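PDB 5GZT: chitinase from Paenibacillus sp. FPU-7, which probably hydrolyses internal N-acetyl-beta-D-glucosaminide (1->4)-beta-linkages in chitin and chitodextrins, acting as an endochitinase. Local coordinates for residues B[835-840]-B[847-852]; B[829-834]-B[883-888]; B[774-779]-B[1114-1119]; B[765-770]-B[962-967]; B[876-881]-B[888-893]. All coordinates share one frame; numbering follows the deposited sequence.

Contact 1: B[835-840]-B[847-852]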
# COMPACT_ATOMS: atom_id res chain seq x y z
N ALA B 835 38.74 52.46 0.36
CA ALA B 835 39.40 53.10 -0.80
C ALA B 835 39.59 52.10 -1.90
O ALA B 835 39.45 52.43 -3.08
CB ALA B 835 40.77 53.68 -0.43
N TYR B 836 39.87 50.85 -1.56
CA TYR B 836 39.98 49.79 -2.59
C TYR B 836 38.67 49.59 -3.37
O TYR B 836 38.64 49.61 -4.60
CB TYR B 836 40.41 48.45 -1.97
CG TYR B 836 40.61 47.33 -2.99
CD1 TYR B 836 41.66 47.36 -3.91
CD2 TYR B 836 39.70 46.24 -3.04
CE1 TYR B 836 41.80 46.31 -4.85
CE2 TYR B 836 39.85 45.21 -3.93
CZ TYR B 836 40.88 45.23 -4.86
OH TYR B 836 40.96 44.16 -5.76
N LEU B 837 37.57 49.46 -2.64
CA LEU B 837 36.25 49.27 -3.29
C LEU B 837 35.95 50.42 -4.24
O LEU B 837 35.42 50.22 -5.34
CB LEU B 837 35.17 49.18 -2.22
CG LEU B 837 35.24 47.88 -1.48
CD1 LEU B 837 34.28 47.94 -0.28
CD2 LEU B 837 34.91 46.68 -2.33
N LYS B 838 36.35 51.62 -3.84
CA LYS B 838 36.12 52.74 -4.68
C LYS B 838 36.87 52.69 -6.01
O LYS B 838 36.33 53.21 -7.01
CB LYS B 838 36.41 53.99 -3.90
CG LYS B 838 36.24 55.22 -4.74
CD LYS B 838 36.24 56.42 -3.85
CE LYS B 838 36.32 57.69 -4.68
NZ LYS B 838 36.19 58.85 -3.77
N THR B 839 38.02 51.98 -6.08
CA THR B 839 38.81 51.86 -7.28
C THR B 839 38.19 50.80 -8.13
O THR B 839 38.21 50.90 -9.34
CB THR B 839 40.32 51.48 -7.07
OG1 THR B 839 40.48 50.08 -6.65
CG2 THR B 839 41.00 52.47 -6.15
N LEU B 840 37.68 49.76 -7.50
CA LEU B 840 36.83 48.85 -8.22
C LEU B 840 35.76 49.62 -8.94
O LEU B 840 35.49 49.35 -10.11
CB LEU B 840 36.20 47.84 -7.31
CG LEU B 840 36.84 46.50 -7.19
CD1 LEU B 840 38.36 46.48 -7.29
CD2 LEU B 840 36.36 45.86 -5.91
N LEU B 847 29.30 48.53 -11.40
CA LEU B 847 29.36 47.77 -10.16
C LEU B 847 28.55 48.44 -9.06
O LEU B 847 28.64 49.63 -8.91
CB LEU B 847 30.79 47.66 -9.71
CG LEU B 847 31.07 46.89 -8.44
CD1 LEU B 847 30.67 45.42 -8.54
CD2 LEU B 847 32.54 46.96 -8.16
N LYS B 848 27.78 47.67 -8.32
CA LYS B 848 27.16 48.08 -7.06
C LYS B 848 27.83 47.45 -5.86
O LYS B 848 28.02 46.24 -5.79
CB LYS B 848 25.62 47.81 -7.13
CG LYS B 848 25.06 48.70 -8.28
CD LYS B 848 23.61 48.57 -8.56
CE LYS B 848 22.97 49.87 -9.14
NZ LYS B 848 21.71 50.21 -8.35
N VAL B 849 28.19 48.28 -4.89
CA VAL B 849 28.80 47.83 -3.66
C VAL B 849 27.90 48.22 -2.50
O VAL B 849 27.71 49.41 -2.25
CB VAL B 849 30.15 48.52 -3.49
CG1 VAL B 849 30.87 47.92 -2.34
CG2 VAL B 849 30.98 48.36 -4.76
N LEU B 850 27.43 47.24 -1.75
CA LEU B 850 26.52 47.44 -0.66
C LEU B 850 27.29 47.13 0.62
O LEU B 850 28.25 46.36 0.65
CB LEU B 850 25.33 46.51 -0.73
CG LEU B 850 24.26 46.77 -1.80
CD1 LEU B 850 24.67 46.05 -3.05
CD2 LEU B 850 22.95 46.18 -1.28
N VAL B 851 26.87 47.75 1.70
CA VAL B 851 27.37 47.39 3.02
C VAL B 851 26.45 46.38 3.65
O VAL B 851 25.25 46.61 3.70
CB VAL B 851 27.59 48.65 3.93
CG1 VAL B 851 26.31 49.50 4.14
CG2 VAL B 851 28.07 48.24 5.28
N SER B 852 27.00 45.23 4.09
CA SER B 852 26.27 44.28 4.83
C SER B 852 26.44 44.61 6.30
O SER B 852 27.56 44.53 6.82
CB SER B 852 26.75 42.85 4.58
OG SER B 852 26.51 42.51 3.23
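Helical residues 835-840 lie against the start of strand 848-854 with no hydrogen bond between the two backbones. The CA atoms of Leu837 and Val849 are 7.6 Å apart, and those of Leu840 and Leu847 7.8 Å, a spacing that leaves room for one layer of aliphatic side chains. Two pairs fill it. CD1 of Leu837 meets CG1 of Val849 at 4.0 Å, the two side chains crossing obliquely. Val849 holds CG1 anti to its backbone N (chi1 -172°), and it is this methyl that bears on the leucine branch. One helical turn on, Leu840 offers not a methyl but its CB, which CD2 of Leu847 touches at 3.9 Å. The longer reach therefore belongs to Leu847, placed just ahead of the strand, while the beta-branched Val849 suits the extended backbone and stays close to it. Leucine on the helix side brings a forked end that can touch two strands at once: Leu837 also packs on Tyr793 and Leu840 on Ile791, both from strand 790-799. On another side of the helix, Thr839 turns its OG1 back to the carbonyl O of Tyr836 (2.8 Å), in the carbonyl plane on a lone pair. That oxygen also accepts from the backbone N of Thr839 and of Leu840, so three donors grip it. This is the second half of a beta-alpha-beta crossover of the family 18 TIM barrel: helix 830-843, last element of the connection from strand 790-799, packs on the outer face of strand 848-854.

Contact 2: B[829-834]-B[883-888]. With PO4 (phosphate ion), chain D.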
# COMPACT_ATOMS: atom_id res chain seq x y z
N PRO B 829 41.23 46.59 8.55
CA PRO B 829 41.53 47.55 7.52
C PRO B 829 40.33 48.08 6.72
O PRO B 829 40.35 48.10 5.52
CB PRO B 829 42.48 46.76 6.61
CG PRO B 829 41.99 45.36 6.71
CD PRO B 829 41.56 45.22 8.16
N ASP B 830 39.36 48.68 7.41
CA ASP B 830 38.08 49.10 6.80
C ASP B 830 38.33 50.28 5.94
O ASP B 830 37.98 50.24 4.75
CB ASP B 830 37.01 49.36 7.87
CG ASP B 830 36.56 48.10 8.52
OD1 ASP B 830 35.95 47.22 7.80
OD2 ASP B 830 36.80 47.94 9.74
N ASP B 831 39.02 51.31 6.45
CA ASP B 831 39.25 52.46 5.58
C ASP B 831 40.03 52.13 4.31
O ASP B 831 39.72 52.66 3.25
CB ASP B 831 40.04 53.56 6.31
CG ASP B 831 39.20 54.39 7.26
OD1 ASP B 831 37.95 54.48 7.16
OD2 ASP B 831 39.81 55.02 8.13
N ALA B 832 41.10 51.34 4.43
CA ALA B 832 41.85 50.92 3.22
C ALA B 832 40.94 50.12 2.27
O ALA B 832 40.96 50.32 1.08
CB ALA B 832 43.07 50.08 3.58
N ASN B 833 40.16 49.20 2.83
CA ASN B 833 39.16 48.47 1.98
C ASN B 833 38.15 49.37 1.32
O ASN B 833 37.81 49.12 0.17
CB ASN B 833 38.46 47.40 2.75
CG ASN B 833 39.34 46.23 3.00
OD1 ASN B 833 40.26 45.99 2.20
ND2 ASN B 833 39.01 45.43 4.01
N PHE B 834 37.73 50.47 1.96
CA PHE B 834 36.79 51.31 1.34
C PHE B 834 37.46 52.07 0.21
O PHE B 834 36.80 52.33 -0.83
CB PHE B 834 36.12 52.33 2.31
CG PHE B 834 35.36 51.70 3.50
CD1 PHE B 834 34.72 50.45 3.40
CD2 PHE B 834 35.29 52.36 4.71
CE1 PHE B 834 34.05 49.93 4.48
CE2 PHE B 834 34.65 51.80 5.80
CZ PHE B 834 33.99 50.62 5.67
N HIS B 883 26.49 56.57 3.04
CA HIS B 883 27.04 57.75 2.37
C HIS B 883 28.49 58.05 2.73
O HIS B 883 29.28 58.40 1.87
CB HIS B 883 26.22 59.03 2.74
CG HIS B 883 24.86 59.06 2.14
ND1 HIS B 883 24.68 58.98 0.78
CD2 HIS B 883 23.62 59.31 2.67
CE1 HIS B 883 23.40 59.10 0.50
NE2 HIS B 883 22.73 59.24 1.63
N GLN B 884 28.82 57.96 4.00
CA GLN B 884 30.16 58.31 4.42
C GLN B 884 31.23 57.46 3.68
O GLN B 884 32.19 57.99 3.17
CB GLN B 884 30.31 58.00 5.91
CG GLN B 884 31.73 58.31 6.33
CD GLN B 884 31.93 58.41 7.86
OE1 GLN B 884 31.08 57.99 8.68
NE2 GLN B 884 33.08 58.97 8.24
N TYR B 885 30.97 56.15 3.52
CA TYR B 885 31.94 55.27 2.86
C TYR B 885 31.65 54.91 1.42
O TYR B 885 32.29 54.02 0.84
CB TYR B 885 32.14 54.04 3.77
CG TYR B 885 32.62 54.51 5.15
CD1 TYR B 885 33.86 55.20 5.30
CD2 TYR B 885 31.86 54.29 6.27
CE1 TYR B 885 34.30 55.61 6.57
CE2 TYR B 885 32.26 54.70 7.51
CZ TYR B 885 33.49 55.33 7.67
OH TYR B 885 33.83 55.69 8.97
N GLY B 886 30.73 55.63 0.79
CA GLY B 886 30.59 55.48 -0.65
C GLY B 886 29.81 54.21 -1.11
O GLY B 886 30.00 53.76 -2.20
N PHE B 887 28.94 53.69 -0.29
CA PHE B 887 28.09 52.50 -0.66
C PHE B 887 26.91 52.84 -1.54
O PHE B 887 26.37 53.98 -1.51
CB PHE B 887 27.69 51.76 0.63
CG PHE B 887 28.83 51.05 1.26
CD1 PHE B 887 29.37 49.93 0.70
CD2 PHE B 887 29.43 51.55 2.45
CE1 PHE B 887 30.37 49.22 1.31
CE2 PHE B 887 30.50 50.92 3.01
CZ PHE B 887 31.01 49.77 2.41
N ASP B 888 26.43 51.84 -2.29
CA ASP B 888 25.31 51.98 -3.24
C ASP B 888 24.01 51.30 -2.72
O ASP B 888 22.98 51.28 -3.42
CB ASP B 888 25.69 51.33 -4.56
CG ASP B 888 26.97 51.91 -5.15
OD1 ASP B 888 27.09 53.09 -5.12
OD2 ASP B 888 27.88 51.16 -5.55
P PO4 D . 26.79 57.66 -1.87
O1 PO4 D . 26.59 56.59 -0.78
O2 PO4 D . 26.52 58.89 -1.09
O3 PO4 D . 28.14 57.51 -2.36
O4 PO4 D . 25.73 57.54 -2.98
O HOH W 1 34.26 53.16 -1.00
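Phe834 and Tyr885 press their rings together at an in-between tilt: the planes are 34° apart and the centroids 4.5 Å, yet CD2 of Phe834 comes within 3.2 Å of CD1 of Tyr885. CB of Tyr885 also lies over the face of Phe834, a CH-pi contact 4.0 Å from the ring centroid. Phe887 brings its edge toward the face of Phe834 in an offset edge-to-face pair, with its CZ 3.7 Å from CE1 of Phe834. Flat, apolar phenylalanines suit this cluster; the tyrosine stands at its more exposed margin, where OD1 of Asp831, salt-bridged to Lys805, passes 3.9 Å from CE1 of Tyr885. Gly886, with positive phi, is the C-prime residue of the Schellman motif that ends helix 868-884. Nearby, His883 ND1 donates almost straight (2.6 Å, 171°) to O2 of a phosphate ion, probably from the crystallisation liquor; with NE2 hydrogen-bonded to Glu929, the imidazole is probably positively charged. Aromatic surfaces thus join the start of helix 830-843 to the end of helix 868-884 without a direct hydrogen bond, while a water donating to the carbonyl O of both Phe834 and Tyr885 bridges the backbones.

Contact 3: B[774-779]-B[1114-1119]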
# COMPACT_ATOMS: atom_id res chain seq x y z
N VAL B 774 40.07 40.90 5.28
CA VAL B 774 41.15 40.79 4.32
C VAL B 774 41.53 42.20 3.95
O VAL B 774 40.68 43.02 3.63
CB VAL B 774 40.73 39.97 3.07
CG1 VAL B 774 41.75 40.09 1.96
CG2 VAL B 774 40.54 38.48 3.38
N ASP B 775 42.83 42.52 4.02
CA ASP B 775 43.38 43.79 3.56
C ASP B 775 43.59 43.71 2.07
O ASP B 775 44.66 43.28 1.60
CB ASP B 775 44.71 44.01 4.28
CG ASP B 775 45.33 45.37 4.02
OD1 ASP B 775 44.84 46.19 3.25
OD2 ASP B 775 46.36 45.62 4.66
N TRP B 776 42.56 44.11 1.32
CA TRP B 776 42.55 43.89 -0.12
C TRP B 776 43.64 44.67 -0.86
O TRP B 776 44.23 44.14 -1.81
CB TRP B 776 41.17 44.15 -0.77
CG TRP B 776 40.21 43.07 -0.36
CD1 TRP B 776 39.40 43.06 0.74
CD2 TRP B 776 40.16 41.79 -0.92
NE1 TRP B 776 38.84 41.82 0.88
CE2 TRP B 776 39.28 41.02 -0.14
CE3 TRP B 776 40.83 41.17 -2.00
CZ2 TRP B 776 38.99 39.71 -0.43
CZ3 TRP B 776 40.52 39.87 -2.29
CH2 TRP B 776 39.59 39.17 -1.53
N THR B 777 43.87 45.90 -0.45
CA THR B 777 44.94 46.72 -1.03
C THR B 777 46.28 45.94 -1.09
O THR B 777 46.95 46.00 -2.09
CB THR B 777 45.10 48.05 -0.30
OG1 THR B 777 43.85 48.72 -0.27
CG2 THR B 777 46.07 48.99 -1.01
N ASN B 778 46.58 45.15 -0.07
CA ASN B 778 47.81 44.34 -0.00
C ASN B 778 47.71 42.87 -0.26
O ASN B 778 48.68 42.15 -0.00
CB ASN B 778 48.47 44.54 1.37
CG ASN B 778 48.81 45.98 1.58
OD1 ASN B 778 49.33 46.61 0.68
ND2 ASN B 778 48.41 46.54 2.71
N SER B 779 46.55 42.42 -0.76
CA SER B 779 46.31 41.01 -1.03
C SER B 779 46.81 40.84 -2.48
O SER B 779 46.53 41.66 -3.34
CB SER B 779 44.82 40.70 -0.97
OG SER B 779 44.49 39.49 -1.65
N TRP B 1114 29.65 33.19 -1.03
CA TRP B 1114 30.47 33.47 0.13
C TRP B 1114 31.74 32.59 0.04
O TRP B 1114 31.57 31.36 0.06
CB TRP B 1114 29.70 33.15 1.39
CG TRP B 1114 30.49 33.38 2.64
CD1 TRP B 1114 31.54 32.59 3.11
CD2 TRP B 1114 30.40 34.49 3.55
NE1 TRP B 1114 32.10 33.16 4.23
CE2 TRP B 1114 31.40 34.30 4.55
CE3 TRP B 1114 29.54 35.60 3.66
CZ2 TRP B 1114 31.56 35.15 5.59
CZ3 TRP B 1114 29.74 36.51 4.70
CH2 TRP B 1114 30.72 36.26 5.66
N ASP B 1115 32.96 33.14 0.01
CA ASP B 1115 33.29 34.53 -0.15
C ASP B 1115 34.47 34.64 -1.06
O ASP B 1115 35.08 33.60 -1.44
CB ASP B 1115 33.43 35.34 1.14
CG ASP B 1115 34.81 35.22 1.85
OD1 ASP B 1115 35.86 34.96 1.21
OD2 ASP B 1115 34.76 35.45 3.09
N TYR B 1116 34.73 35.86 -1.49
CA TYR B 1116 35.70 36.12 -2.54
C TYR B 1116 37.12 35.60 -2.18
O TYR B 1116 37.85 35.20 -3.06
CB TYR B 1116 35.80 37.60 -2.85
CG TYR B 1116 36.20 37.84 -4.29
CD1 TYR B 1116 37.55 37.77 -4.72
CD2 TYR B 1116 35.25 38.05 -5.24
CE1 TYR B 1116 37.90 37.97 -6.08
CE2 TYR B 1116 35.58 38.23 -6.55
CZ TYR B 1116 36.90 38.16 -6.99
OH TYR B 1116 37.11 38.38 -8.32
N SER B 1117 37.48 35.62 -0.88
CA SER B 1117 38.85 35.30 -0.45
C SER B 1117 39.13 33.79 -0.52
O SER B 1117 40.31 33.39 -0.44
CB SER B 1117 39.06 35.78 0.97
OG SER B 1117 38.29 34.99 1.89
N GLN B 1118 38.08 32.95 -0.68
CA GLN B 1118 38.22 31.53 -0.38
C GLN B 1118 38.68 30.70 -1.58
O GLN B 1118 38.84 29.49 -1.40
CB GLN B 1118 36.96 30.95 0.27
CG GLN B 1118 36.64 31.62 1.58
CD GLN B 1118 35.35 31.12 2.18
OE1 GLN B 1118 34.34 30.88 1.46
NE2 GLN B 1118 35.36 30.89 3.48
N ASP B 1119 38.94 31.35 -2.74
CA ASP B 1119 39.36 30.71 -3.98
C ASP B 1119 40.19 31.69 -4.76
O ASP B 1119 39.69 32.40 -5.69
CB ASP B 1119 38.22 30.17 -4.88
CG ASP B 1119 38.76 29.72 -6.26
OD1 ASP B 1119 39.95 29.25 -6.26
OD2 ASP B 1119 38.08 29.88 -7.33
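Val774 and Trp776 pack on Ser1117 and Tyr1116, and no hydrogen bond crosses between loops 774-779 and 1114-1119. CG2 of Val774 rests on CB of Ser1117 at 3.9 Å. Trp776 reaches further, presenting CH2 to CD1 of Tyr1116 (4.0 Å), while CA of Ser1117 lies at the indole edge. CG1 of Val774 sits over the centre of one indole face, so valine serves both as a neighbour to the serine and as a cushion for the tryptophan. Within the loops, hydrogen bonds do the work. Asp1115 OD1 takes two donors from Ser1117: OG at 2.5 Å on the syn lone pair, and the backbone N at 2.7 Å on the anti side, an Asx turn. With chi1 69°, Ser1117 tucks its OG back between backbone N and carbonyl carbon, leaving CB to face Val774. In the other loop Asn778 ND2 donates to Asp775 OD2. Beyond the pair, Trp776 NE1 is hydrogen-bonded to Pro771 O and Tyr1116 OH to Asp784 N. The Trp1114-Asp1115 peptide is cis, as in related family 18 chitinases. Polar groups thus find partners within each loop or in neighbours such as Pro771 and Asp784, and the joint itself is left to carbon surfaces.

Contact 4: B[765-770]-B[962-967]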
# COMPACT_ATOMS: atom_id res chain seq x y z
N ILE B 765 22.08 39.07 -11.70
CA ILE B 765 23.19 39.59 -10.94
C ILE B 765 24.17 38.48 -10.58
O ILE B 765 23.83 37.26 -10.58
CB ILE B 765 22.72 40.36 -9.69
CG1 ILE B 765 22.09 39.43 -8.67
CG2 ILE B 765 21.73 41.42 -10.11
CD1 ILE B 765 21.79 40.12 -7.33
N LEU B 766 25.39 38.91 -10.31
CA LEU B 766 26.41 38.11 -9.77
C LEU B 766 27.03 38.85 -8.59
O LEU B 766 27.85 39.81 -8.79
CB LEU B 766 27.45 37.80 -10.89
CG LEU B 766 28.18 36.46 -10.71
CD1 LEU B 766 29.09 36.15 -11.91
CD2 LEU B 766 28.94 36.30 -9.43
N LEU B 767 26.74 38.36 -7.39
CA LEU B 767 27.09 39.09 -6.14
C LEU B 767 28.14 38.30 -5.38
O LEU B 767 27.94 37.13 -5.12
CB LEU B 767 25.82 39.28 -5.32
CG LEU B 767 25.98 40.12 -4.06
CD1 LEU B 767 24.65 40.84 -3.70
CD2 LEU B 767 26.49 39.31 -2.91
N GLY B 768 29.26 38.95 -5.06
CA GLY B 768 30.26 38.37 -4.25
C GLY B 768 30.33 39.02 -2.91
O GLY B 768 30.35 40.26 -2.83
N TYR B 769 30.35 38.21 -1.86
CA TYR B 769 30.71 38.71 -0.55
C TYR B 769 32.21 38.92 -0.50
O TYR B 769 32.97 38.03 -0.92
CB TYR B 769 30.32 37.75 0.55
CG TYR B 769 28.92 37.92 1.09
CD1 TYR B 769 28.66 38.80 2.12
CD2 TYR B 769 27.85 37.21 0.55
CE1 TYR B 769 27.37 38.95 2.63
CE2 TYR B 769 26.56 37.37 1.04
CZ TYR B 769 26.31 38.23 2.08
OH TYR B 769 25.04 38.44 2.59
N VAL B 770 32.63 40.10 -0.08
CA VAL B 770 34.02 40.51 0.05
C VAL B 770 34.30 40.77 1.56
O VAL B 770 33.73 41.64 2.18
CB VAL B 770 34.30 41.72 -0.79
CG1 VAL B 770 35.70 42.20 -0.54
CG2 VAL B 770 34.07 41.39 -2.31
N LEU B 962 12.47 44.90 -0.77
CA LEU B 962 13.75 44.36 -1.07
C LEU B 962 14.07 44.29 -2.54
O LEU B 962 13.20 43.97 -3.35
CB LEU B 962 13.90 42.93 -0.51
CG LEU B 962 13.77 42.92 1.05
CD1 LEU B 962 13.87 41.49 1.52
CD2 LEU B 962 14.81 43.76 1.72
N ASP B 963 15.29 44.60 -2.94
CA ASP B 963 15.72 44.31 -4.28
C ASP B 963 15.85 42.80 -4.50
O ASP B 963 15.54 42.30 -5.54
CB ASP B 963 17.02 45.04 -4.59
CG ASP B 963 16.80 46.52 -4.70
OD1 ASP B 963 16.70 47.17 -3.65
OD2 ASP B 963 16.63 47.03 -5.81
N TYR B 964 16.32 42.06 -3.51
CA TYR B 964 16.42 40.61 -3.58
C TYR B 964 16.73 40.14 -2.17
O TYR B 964 17.15 40.98 -1.28
CB TYR B 964 17.52 40.14 -4.61
CG TYR B 964 18.79 40.99 -4.51
CD1 TYR B 964 19.78 40.66 -3.64
CD2 TYR B 964 18.95 42.14 -5.21
CE1 TYR B 964 20.88 41.49 -3.45
CE2 TYR B 964 20.09 42.91 -5.08
CZ TYR B 964 21.04 42.60 -4.20
OH TYR B 964 22.18 43.40 -3.98
N MET B 965 16.62 38.83 -1.97
CA MET B 965 17.08 38.09 -0.78
C MET B 965 18.22 37.21 -1.25
O MET B 965 18.00 36.45 -2.19
CB MET B 965 15.96 37.18 -0.25
CG MET B 965 14.70 37.97 0.07
SD MET B 965 13.49 36.78 0.62
CE MET B 965 12.12 37.89 0.84
N SER B 966 19.40 37.30 -0.63
CA SER B 966 20.53 36.44 -0.94
C SER B 966 20.35 35.22 -0.07
O SER B 966 20.56 35.30 1.17
CB SER B 966 21.85 37.16 -0.67
OG SER B 966 22.07 38.22 -1.59
N VAL B 967 19.81 34.11 -0.64
CA VAL B 967 19.43 33.00 0.18
C VAL B 967 20.68 32.10 0.33
O VAL B 967 21.37 31.71 -0.66
CB VAL B 967 18.28 32.15 -0.43
CG1 VAL B 967 17.78 31.06 0.56
CG2 VAL B 967 17.15 33.06 -0.81
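Strands 765-771 and 964-967 pass each other without pairing: the short segments come no closer than 10.6 Å between axes, their directions differ by 56°, and Leu767 and Ser966 bring their CA atoms to 8.8 Å. Tyr964 reaches into that gap and is met by two aliphatic side chains. Its ring receives CD1 of Ile765 squarely over one face, 3.9 Å from the centroid and only 6° off the normal, a CH-pi contact. Ile765 manages this by setting CG1 between its backbone N and carbonyl carbon (chi1 68°) and then extending, which carries the terminal methyl forward to the tyrosine. Leu767 comes to the same ring obliquely, with CD1 3.8 Å from CE1 and 3.6 Å from OH of Tyr964; the same methyl lies 4.2 Å from OG of Ser966. These are the first and sixth strands of the eight-stranded TIM barrel, so the side chains meet in its interior, where non-adjacent strands face one another across the core. Aliphatic residues fill such a space, and a tyrosine suits it because the ring is long enough to reach the facing side chains while its hydroxyl finds a partner in Glu938 OE1, on the neighbouring strand 938-943. The small Ser966 leaves room for the leucine methyl. Further along strand 765-771, Tyr769 also points its end inward, and its OH is hydrogen-bonded to OD2 of Asp893 on strand 889-893.

Contact 5: B[876-881]-B[888-893]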
# COMPACT_ATOMS: atom_id res chain seq x y z
N ASN B 876 18.68 55.78 10.27
CA ASN B 876 19.43 57.00 10.02
C ASN B 876 20.90 56.74 10.16
O ASN B 876 21.70 57.15 9.35
CB ASN B 876 19.00 58.12 11.04
CG ASN B 876 17.66 58.72 10.72
OD1 ASN B 876 17.23 58.72 9.59
ND2 ASN B 876 17.02 59.27 11.73
N SER B 877 21.30 55.99 11.17
CA SER B 877 22.74 55.68 11.29
C SER B 877 23.31 54.81 10.14
O SER B 877 24.44 55.02 9.67
CB SER B 877 22.97 55.04 12.65
OG SER B 877 24.31 54.79 12.81
N ALA B 878 22.54 53.81 9.69
CA ALA B 878 22.96 52.96 8.58
C ALA B 878 23.12 53.76 7.30
O ALA B 878 24.07 53.63 6.57
CB ALA B 878 21.87 51.91 8.36
N ILE B 879 22.22 54.72 7.13
CA ILE B 879 22.31 55.60 5.96
C ILE B 879 23.50 56.53 6.04
O ILE B 879 24.16 56.82 5.02
CB ILE B 879 20.94 56.33 5.79
CG1 ILE B 879 20.03 55.36 5.04
CG2 ILE B 879 21.06 57.71 5.16
CD1 ILE B 879 18.62 55.66 5.20
N ALA B 880 23.79 57.05 7.22
CA ALA B 880 24.98 57.93 7.33
C ALA B 880 26.25 57.12 6.99
O ALA B 880 27.16 57.60 6.28
CB ALA B 880 25.10 58.60 8.76
N PHE B 881 26.29 55.87 7.46
CA PHE B 881 27.45 55.02 7.19
C PHE B 881 27.57 54.76 5.65
O PHE B 881 28.63 54.81 5.07
CB PHE B 881 27.28 53.72 7.99
CG PHE B 881 28.50 52.83 8.01
CD1 PHE B 881 28.77 52.00 6.94
CD2 PHE B 881 29.35 52.81 9.13
CE1 PHE B 881 29.86 51.21 6.94
CE2 PHE B 881 30.45 51.98 9.16
CZ PHE B 881 30.69 51.15 8.07
N ASP B 888 26.43 51.84 -2.29
CA ASP B 888 25.31 51.98 -3.24
C ASP B 888 24.01 51.30 -2.72
O ASP B 888 22.98 51.28 -3.42
CB ASP B 888 25.69 51.33 -4.56
CG ASP B 888 26.97 51.91 -5.15
OD1 ASP B 888 27.09 53.09 -5.12
OD2 ASP B 888 27.88 51.16 -5.55
N GLY B 889 24.07 50.84 -1.48
CA GLY B 889 22.92 50.25 -0.84
C GLY B 889 23.28 49.58 0.45
O GLY B 889 24.43 49.72 0.92
N ILE B 890 22.27 49.03 1.09
CA ILE B 890 22.41 48.37 2.38
C ILE B 890 21.85 46.92 2.29
O ILE B 890 20.73 46.66 1.81
CB ILE B 890 21.66 49.18 3.48
CG1 ILE B 890 22.38 50.48 3.78
CG2 ILE B 890 21.57 48.40 4.79
CD1 ILE B 890 21.51 51.50 4.51
N ASP B 891 22.62 45.97 2.78
CA ASP B 891 22.17 44.63 3.01
C ASP B 891 22.14 44.34 4.49
O ASP B 891 23.09 44.74 5.20
CB ASP B 891 23.16 43.68 2.35
CG ASP B 891 22.84 42.20 2.66
OD1 ASP B 891 21.79 41.65 2.24
OD2 ASP B 891 23.73 41.59 3.31
N LEU B 892 21.06 43.77 5.00
CA LEU B 892 20.96 43.41 6.43
C LEU B 892 21.01 41.90 6.60
O LEU B 892 20.20 41.19 6.00
CB LEU B 892 19.65 43.91 7.03
CG LEU B 892 19.36 45.39 7.00
CD1 LEU B 892 18.08 45.73 7.75
CD2 LEU B 892 20.52 46.19 7.55
N ASP B 893 21.90 41.43 7.46
CA ASP B 893 22.17 40.03 7.68
C ASP B 893 21.96 39.76 9.15
O ASP B 893 22.90 39.75 9.90
CB ASP B 893 23.63 39.55 7.26
CG ASP B 893 23.93 39.72 5.74
OD1 ASP B 893 22.98 40.10 5.05
OD2 ASP B 893 25.07 39.47 5.19
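A helix of the barrel's outer layer here folds back on the strand that follows it, the strand carrying the Asp-Gly-Ile-Asp-Leu-Asp run of the family 18 signature. Ile890 makes the contact with a single methyl. Its CD1 touches CB of Ala878 at 3.9 Å and is 4.2 Å from CG1 of Ile879, the side chains of Ile879 and Ile890 crossing at about a right angle. The isoleucine sets CG1 beside its backbone N (chi1 -71°) and extends from there, so that CD1 reaches the helix surface end-on. Alanine suits the facing position: its short CB lets the helix come to 7.7 Å, measured between the CA atoms of Ala878 and Ile890. Ile879, off to one side, widens the apolar patch. Ile890 and Leu892 alternate with the inward Asp891 and Asp893, whose OD2 atoms are hydrogen-bonded to Ser852 OG and Tyr769 OH respectively; Asp888, just before the strand, salt-bridges Lys841 and Lys935. The run fits the DxxDxDxE motif, which in family 18 chitinases ends in the general-acid glutamate, at the C-terminal end of the barrel strands.

All five contacts belong to the C-terminal family 18 barrel. Contacts 1 and 5 are buried and purely aliphatic, each seating a helix on the outside of the wall; their strands, 848-854 and 889-893, are parallel neighbours. Contact 4 is equally buried but lies inside that wall, where a tyrosine ring meets aliphatic side chains from a non-adjacent strand. Contacts 2 and 3 are only partly buried, and chemistry there is more mixed: aromatic rings, water and a phosphate in one, loop-shaping hydrogen bonds in the other. Contact 2 shares helix 830-843 with contact 1 and helix 868-884 with contact 5. Asn833, on helix 830-843, probably hydrogen-bonds Val774 and Trp776, tying contact 2 to contact 3.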